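Local coordinates for protein peptidase S15/CocE/NonD (Thaumarchaeota archaeon SCGC AB-539-E09, PDB 4PF1) that probably removes amino acids or short units from the N-terminal end of peptides, as a serine aminopeptidase of the alpha/beta-hydrolase fold, at residues P442-P445 and S446-E450; V510-D513 and E514-E517. All coordinates share one frame; numbering follows the deposited sequence.

In the fold
The two contacts follow one another in series along the chain, neither nested nor crossed, both within the C-terminal non-catalytic domain. Contact 1 closes a turn in the long loop between strand 425-430 and helix 462-465, where residues 442-450 lie against Trp224, Tyr229 and Thr231 at and before the start of helix 231-238. Contact 2 comes later, in the loop that joins the antiparallel neighbours 502-510 and 525-534, and bends the chain so that Val515 packs on Trp511 and Pro512. The nearest atoms of contact 1 and contact 2 are about 22 Å apart. Both touch the second subunit, contact 2 through a salt bridge to Arg237 in its helix 231-238; contact 2 also reaches a third.

Contact 1 of 2, residues P442-P445 and S446-E450; sequences PTIP and SYAAE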
ATOM      1  N   PRO A 442       0.588 -17.034  -9.124  1.00 14.23           N
ATOM      2  CA  PRO A 442       1.202 -17.129 -10.467  1.00 13.87           C
ATOM      3  C   PRO A 442       2.699 -16.787 -10.508  1.00 16.27           C
ATOM      4  O   PRO A 442       3.146 -15.838  -9.855  1.00 14.51           O
ATOM      5  CB  PRO A 442       0.383 -16.124 -11.286  1.00 16.10           C
ATOM      6  CG  PRO A 442      -0.016 -15.075 -10.286  1.00 20.39           C
ATOM      7  CD  PRO A 442      -0.264 -15.832  -9.002  1.00 15.93           C
ATOM      8  N   THR A 443       3.476 -17.563 -11.284  1.00 13.58           N
ATOM      9  CA  THR A 443       4.904 -17.281 -11.468  1.00 13.80           C
ATOM     10  C   THR A 443       5.051 -16.374 -12.689  1.00 18.26           C
ATOM     11  O   THR A 443       4.470 -16.654 -13.744  1.00 17.25           O
ATOM     12  CB  THR A 443       5.747 -18.563 -11.577  1.00 21.62           C
ATOM     13  OG1 THR A 443       5.331 -19.313 -12.717  1.00 22.73           O
ATOM     14  CG2 THR A 443       5.686 -19.420 -10.311  1.00 20.65           C
ATOM     15  N   ILE A 444       5.777 -15.264 -12.531  1.00 15.34           N
ATOM     16  CA  ILE A 444       5.948 -14.278 -13.604  1.00 15.64           C
ATOM     17  C   ILE A 444       7.446 -14.073 -13.923  1.00 20.10           C
ATOM     18  O   ILE A 444       8.289 -14.414 -13.087  1.00 19.54           O
ATOM     19  CB  ILE A 444       5.231 -12.936 -13.241  1.00 18.76           C
ATOM     20  CG1 ILE A 444       5.800 -12.309 -11.939  1.00 18.95           C
ATOM     21  CG2 ILE A 444       3.705 -13.130 -13.174  1.00 19.23           C
ATOM     22  CD1 ILE A 444       5.326 -10.883 -11.647  1.00 25.63           C
ATOM     23  N   PRO A 445       7.808 -13.526 -15.118  1.00 17.11           N
ATOM     24  CA  PRO A 445       9.232 -13.333 -15.426  1.00 16.76           C
ATOM     25  C   PRO A 445       9.905 -12.303 -14.513  1.00 20.30           C
ATOM     26  O   PRO A 445       9.236 -11.437 -13.940  1.00 18.83           O
ATOM     27  CB  PRO A 445       9.220 -12.857 -16.886  1.00 18.87           C
ATOM     28  CG  PRO A 445       7.867 -13.203 -17.411  1.00 23.50           C
ATOM     29  CD  PRO A 445       6.959 -13.077 -16.240  1.00 19.15           C
ATOM     30  N   SER A 446      11.239 -12.406 -14.394  1.00 18.05           N
ATOM     31  CA  SER A 446      12.094 -11.562 -13.554  1.00 18.36           C
ATOM     32  C   SER A 446      12.042 -10.072 -13.932  1.00 24.02           C
ATOM     33  O   SER A 446      12.199  -9.218 -13.058  1.00 24.17           O
ATOM     34  CB  SER A 446      13.538 -12.050 -13.629  1.00 21.40           C
ATOM     35  OG  SER A 446      14.048 -11.962 -14.949  1.00 30.62           O
ATOM     36  N   TYR A 447      11.855  -9.767 -15.228  1.00 21.54           N
ATOM     37  CA  TYR A 447      11.817  -8.391 -15.743  1.00 21.85           C
ATOM     38  C   TYR A 447      10.442  -7.720 -15.567  1.00 26.70           C
ATOM     39  O   TYR A 447      10.363  -6.496 -15.679  1.00 26.74           O
ATOM     40  CB  TYR A 447      12.236  -8.345 -17.224  1.00 23.40           C
ATOM     41  CG  TYR A 447      11.534  -9.358 -18.104  1.00 25.29           C
ATOM     42  CD1 TYR A 447      10.252  -9.117 -18.594  1.00 27.52           C
ATOM     43  CD2 TYR A 447      12.171 -10.532 -18.493  1.00 26.00           C
ATOM     44  CE1 TYR A 447       9.602 -10.045 -19.407  1.00 28.41           C
ATOM     45  CE2 TYR A 447      11.538 -11.458 -19.321  1.00 27.07           C
ATOM     46  CZ  TYR A 447      10.254 -11.209 -19.779  1.00 34.80           C
ATOM     47  OH  TYR A 447       9.614 -12.130 -20.572  1.00 36.73           O
ATOM     48  N   ALA A 448       9.363  -8.511 -15.296  1.00 23.29           N
ATOM     49  CA  ALA A 448       8.004  -7.977 -15.098  1.00 23.85           C
ATOM     50  C   ALA A 448       7.994  -6.834 -14.067  1.00 28.26           C
ATOM     51  O   ALA A 448       8.781  -6.852 -13.121  1.00 28.01           O
ATOM     52  CB  ALA A 448       7.054  -9.084 -14.666  1.00 24.63           C
ATOM     53  N   ALA A 449       7.131  -5.826 -14.281  1.00 25.41           N
ATOM     54  CA  ALA A 449       7.041  -4.616 -13.449  1.00 25.38           C
ATOM     55  C   ALA A 449       6.768  -4.900 -11.953  1.00 28.00           C
ATOM     56  O   ALA A 449       7.318  -4.204 -11.093  1.00 27.99           O
ATOM     57  CB  ALA A 449       5.971  -3.685 -14.000  1.00 26.57           C
ATOM     58  N   GLU A 450       5.933  -5.913 -11.672  0.50 23.57           N
ATOM     59  CA  GLU A 450       5.499  -6.314 -10.333  0.50 22.77           C
ATOM     60  C   GLU A 450       6.263  -7.573  -9.824  0.50 25.80           C
ATOM     61  O   GLU A 450       5.842  -8.190  -8.840  0.50 25.41           O
ATOM     62  CB  GLU A 450       3.965  -6.551 -10.334  0.50 24.16           C
ATOM     63  CG  GLU A 450       3.476  -7.713 -11.204  0.50 31.80           C
ATOM     64  CD  GLU A 450       3.328  -7.490 -12.704  0.50 41.95           C
ATOM     65  OE1 GLU A 450       4.054  -6.641 -13.269  0.50 28.30           O
ATOM     66  OE2 GLU A 450       2.525  -8.223 -13.325  0.50 31.28           O
TER
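Pro445 sets CB over one face of the Tyr447 ring, two residues on, the two side chains crossing at a slant. CB stands 3.7 Å from the centroid of the Tyr447 ring, 20° off the normal, a CH-pi contact displaced toward the rim at CZ; CG of Pro445 follows behind it, 3.8 Å from Tyr447 OH. Tyr447 reaches back this way because its CG sits between the backbone N and the carbonyl carbon (chi1 49°), which brings the phenol back beside the proline. A second apolar patch lies nearer the Ile444 side: CD1 of Ile444, at the end of an extended branch, is 3.9 Å from Ala448 CB and 3.7 Å from Glu450 CG in the Glu450 conformer described. Ala448 CB also faces Pro445 CD, more loosely.

The Pro445-Tyr447 pair sits within a type I beta turn from Pro445 to Ala448, with Ser446 and Tyr447 at its corners, and Ile444 and Glu450 flank it. The closing bond of the turn runs from Ala448 N to Pro445 O, 3.2 Å, bent to 147° at the hydrogen, and the donor stands well above the carbonyl plane instead of on a lone pair. Ala448 CB crowds the same oxygen, 3.3 Å from Pro445 O, and Ser451 OG adds a weak bond to it. The turn leans on the region before helix 231-238, with Tyr447 packed on Trp224 and Ile444 on Tyr229. Glu450 is bent at its second torsion; one of its two conformers sends OE2 to a hydrogen bond with Tyr229 OH.

Contact 2 of 2, residues V510-D513 and E514-E517; sequences VWPD and EVPE
The indole of Trp511 offers an edge, not a face, to Val515: CG1 of the valine lies in the ring plane, 4.0 Å from both CE3 and CZ3 of Trp511. Around the same indole the rings of Tyr524 and His570 meet it at about 45° and 60°, and NE1 is hydrogen-bonded to Gln526. The stretch begins the connection between adjacent antiparallel strands 502-510 and 525-534, in the beta-rich C-terminal part common to S15 peptidases, and bends just past the first strand.

Val515 is buried. With CG1 anti to the backbone N (chi1 -178°), that methyl meets the indole edge alone, while CG2 touches both Trp511 CE3 and the proline, 3.9 Å from Pro512 CD and 3.7 Å from Pro512 O. The valine crosses the Pro512 ring at about a right angle. An alanine here would probably open a gap between the indole edge and the Pro512 ring, leaving both without their apolar partner on that side.

Asp513 and Glu514 send their carboxylates to other subunits: Asp513 OD2 forms a salt bridge with Arg237 of the second subunit, whereas Glu514, extended beyond CG, gives OE1 to a hydrogen bond with Ser80 of the third subunit. Nearer the backbone, Glu514 O lies 3.6 Å from Pro512 CB.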
ATOM      1  N   VAL A 510      13.421 -21.951  10.537  1.00 11.72           N
ATOM      2  CA  VAL A 510      12.020 -21.857  10.952  1.00 11.56           C
ATOM      3  C   VAL A 510      11.933 -20.868  12.109  1.00 16.27           C
ATOM      4  O   VAL A 510      12.479 -21.125  13.182  1.00 16.40           O
ATOM      5  CB  VAL A 510      11.394 -23.231  11.330  1.00 14.93           C
ATOM      6  CG1 VAL A 510       9.893 -23.101  11.579  1.00 14.59           C
ATOM      7  CG2 VAL A 510      11.669 -24.276  10.262  1.00 14.40           C
ATOM      8  N   TRP A 511      11.260 -19.737  11.887  1.00 13.03           N
ATOM      9  CA  TRP A 511      11.087 -18.702  12.900  1.00 13.48           C
ATOM     10  C   TRP A 511      10.186 -19.235  14.037  1.00 17.88           C
ATOM     11  O   TRP A 511       9.424 -20.180  13.802  1.00 18.22           O
ATOM     12  CB  TRP A 511      10.512 -17.427  12.256  1.00 12.18           C
ATOM     13  CG  TRP A 511      11.529 -16.646  11.460  1.00 13.29           C
ATOM     14  CD1 TRP A 511      12.316 -17.115  10.446  1.00 15.90           C
ATOM     15  CD2 TRP A 511      11.860 -15.259  11.617  1.00 13.38           C
ATOM     16  NE1 TRP A 511      13.115 -16.108   9.963  1.00 15.07           N
ATOM     17  CE2 TRP A 511      12.858 -14.957  10.664  1.00 16.94           C
ATOM     18  CE3 TRP A 511      11.404 -14.235  12.469  1.00 15.16           C
ATOM     19  CZ2 TRP A 511      13.410 -13.673  10.535  1.00 16.48           C
ATOM     20  CZ3 TRP A 511      11.951 -12.965  12.341  1.00 16.75           C
ATOM     21  CH2 TRP A 511      12.938 -12.693  11.381  1.00 17.14           C
ATOM     22  N   PRO A 512      10.291 -18.705  15.288  1.00 13.38           N
ATOM     23  CA  PRO A 512       9.452 -19.240  16.381  1.00 13.11           C
ATOM     24  C   PRO A 512       7.952 -19.126  16.103  1.00 16.31           C
ATOM     25  O   PRO A 512       7.541 -18.355  15.226  1.00 14.79           O
ATOM     26  CB  PRO A 512       9.854 -18.386  17.592  1.00 15.13           C
ATOM     27  CG  PRO A 512      11.193 -17.831  17.247  1.00 19.71           C
ATOM     28  CD  PRO A 512      11.164 -17.615  15.767  1.00 14.92           C
ATOM     29  N   ASP A 513       7.135 -19.916  16.850  1.00 14.03           N
ATOM     30  CA  ASP A 513       5.666 -19.954  16.744  1.00 14.29           C
ATOM     31  C   ASP A 513       5.073 -18.546  16.812  1.00 18.17           C
ATOM     32  O   ASP A 513       4.183 -18.211  16.027  1.00 16.85           O
ATOM     33  CB  ASP A 513       5.068 -20.841  17.852  1.00 16.47           C
ATOM     34  CG  ASP A 513       5.446 -22.313  17.769  1.00 25.62           C
ATOM     35  OD1 ASP A 513       6.026 -22.725  16.731  1.00 24.67           O
ATOM     36  OD2 ASP A 513       5.140 -23.056  18.724  1.00 31.79           O
ATOM     37  N   GLU A 514       5.597 -17.721  17.737  1.00 15.63           N
ATOM     38  CA  GLU A 514       5.227 -16.318  17.905  1.00 15.92           C
ATOM     39  C   GLU A 514       6.495 -15.463  17.917  1.00 20.23           C
ATOM     40  O   GLU A 514       7.495 -15.854  18.527  1.00 19.48           O
ATOM     41  CB  GLU A 514       4.396 -16.109  19.180  1.00 17.95           C
ATOM     42  CG  GLU A 514       2.967 -16.609  19.044  1.00 26.44           C
ATOM     43  CD  GLU A 514       2.030 -16.208  20.167  1.00 41.03           C
ATOM     44  OE1 GLU A 514       2.294 -16.593  21.327  1.00 19.87           O
ATOM     45  OE2 GLU A 514       1.000 -15.557  19.876  1.00 39.26           O
ATOM     46  N   VAL A 515       6.477 -14.338  17.181  1.00 17.20           N
ATOM     47  CA  VAL A 515       7.631 -13.440  17.050  1.00 16.89           C
ATOM     48  C   VAL A 515       7.236 -12.030  17.572  1.00 21.17           C
ATOM     49  O   VAL A 515       6.538 -11.297  16.870  1.00 20.29           O
ATOM     50  CB  VAL A 515       8.160 -13.408  15.575  1.00 19.89           C
ATOM     51  CG1 VAL A 515       9.385 -12.503  15.437  1.00 19.55           C
ATOM     52  CG2 VAL A 515       8.473 -14.815  15.062  1.00 19.29           C
ATOM     53  N   PRO A 516       7.656 -11.637  18.806  1.00 18.39           N
ATOM     54  CA  PRO A 516       7.241 -10.318  19.340  1.00 18.62           C
ATOM     55  C   PRO A 516       7.736  -9.108  18.532  1.00 23.22           C
ATOM     56  O   PRO A 516       7.072  -8.071  18.545  1.00 23.10           O
ATOM     57  CB  PRO A 516       7.812 -10.303  20.764  1.00 20.73           C
ATOM     58  CG  PRO A 516       8.865 -11.357  20.784  1.00 25.03           C
ATOM     59  CD  PRO A 516       8.449 -12.400  19.795  1.00 20.22           C
ATOM     60  N   GLU A 517       8.886  -9.238  17.837  1.00 19.94           N
ATOM     61  CA  GLU A 517       9.478  -8.165  17.020  1.00 20.15           C
ATOM     62  C   GLU A 517       8.676  -7.928  15.726  1.00 24.66           C
ATOM     63  O   GLU A 517       8.659  -6.808  15.214  1.00 24.87           O
ATOM     64  CB  GLU A 517      10.948  -8.486  16.672  1.00 21.46           C
ATOM     65  CG  GLU A 517      11.857  -8.662  17.886  1.00 34.72           C
ATOM     66  CD  GLU A 517      11.911 -10.054  18.498  1.00 56.47           C
ATOM     67  OE1 GLU A 517      12.641 -10.228  19.501  1.00 52.26           O
ATOM     68  OE2 GLU A 517      11.228 -10.970  17.981  1.00 47.06           O
TER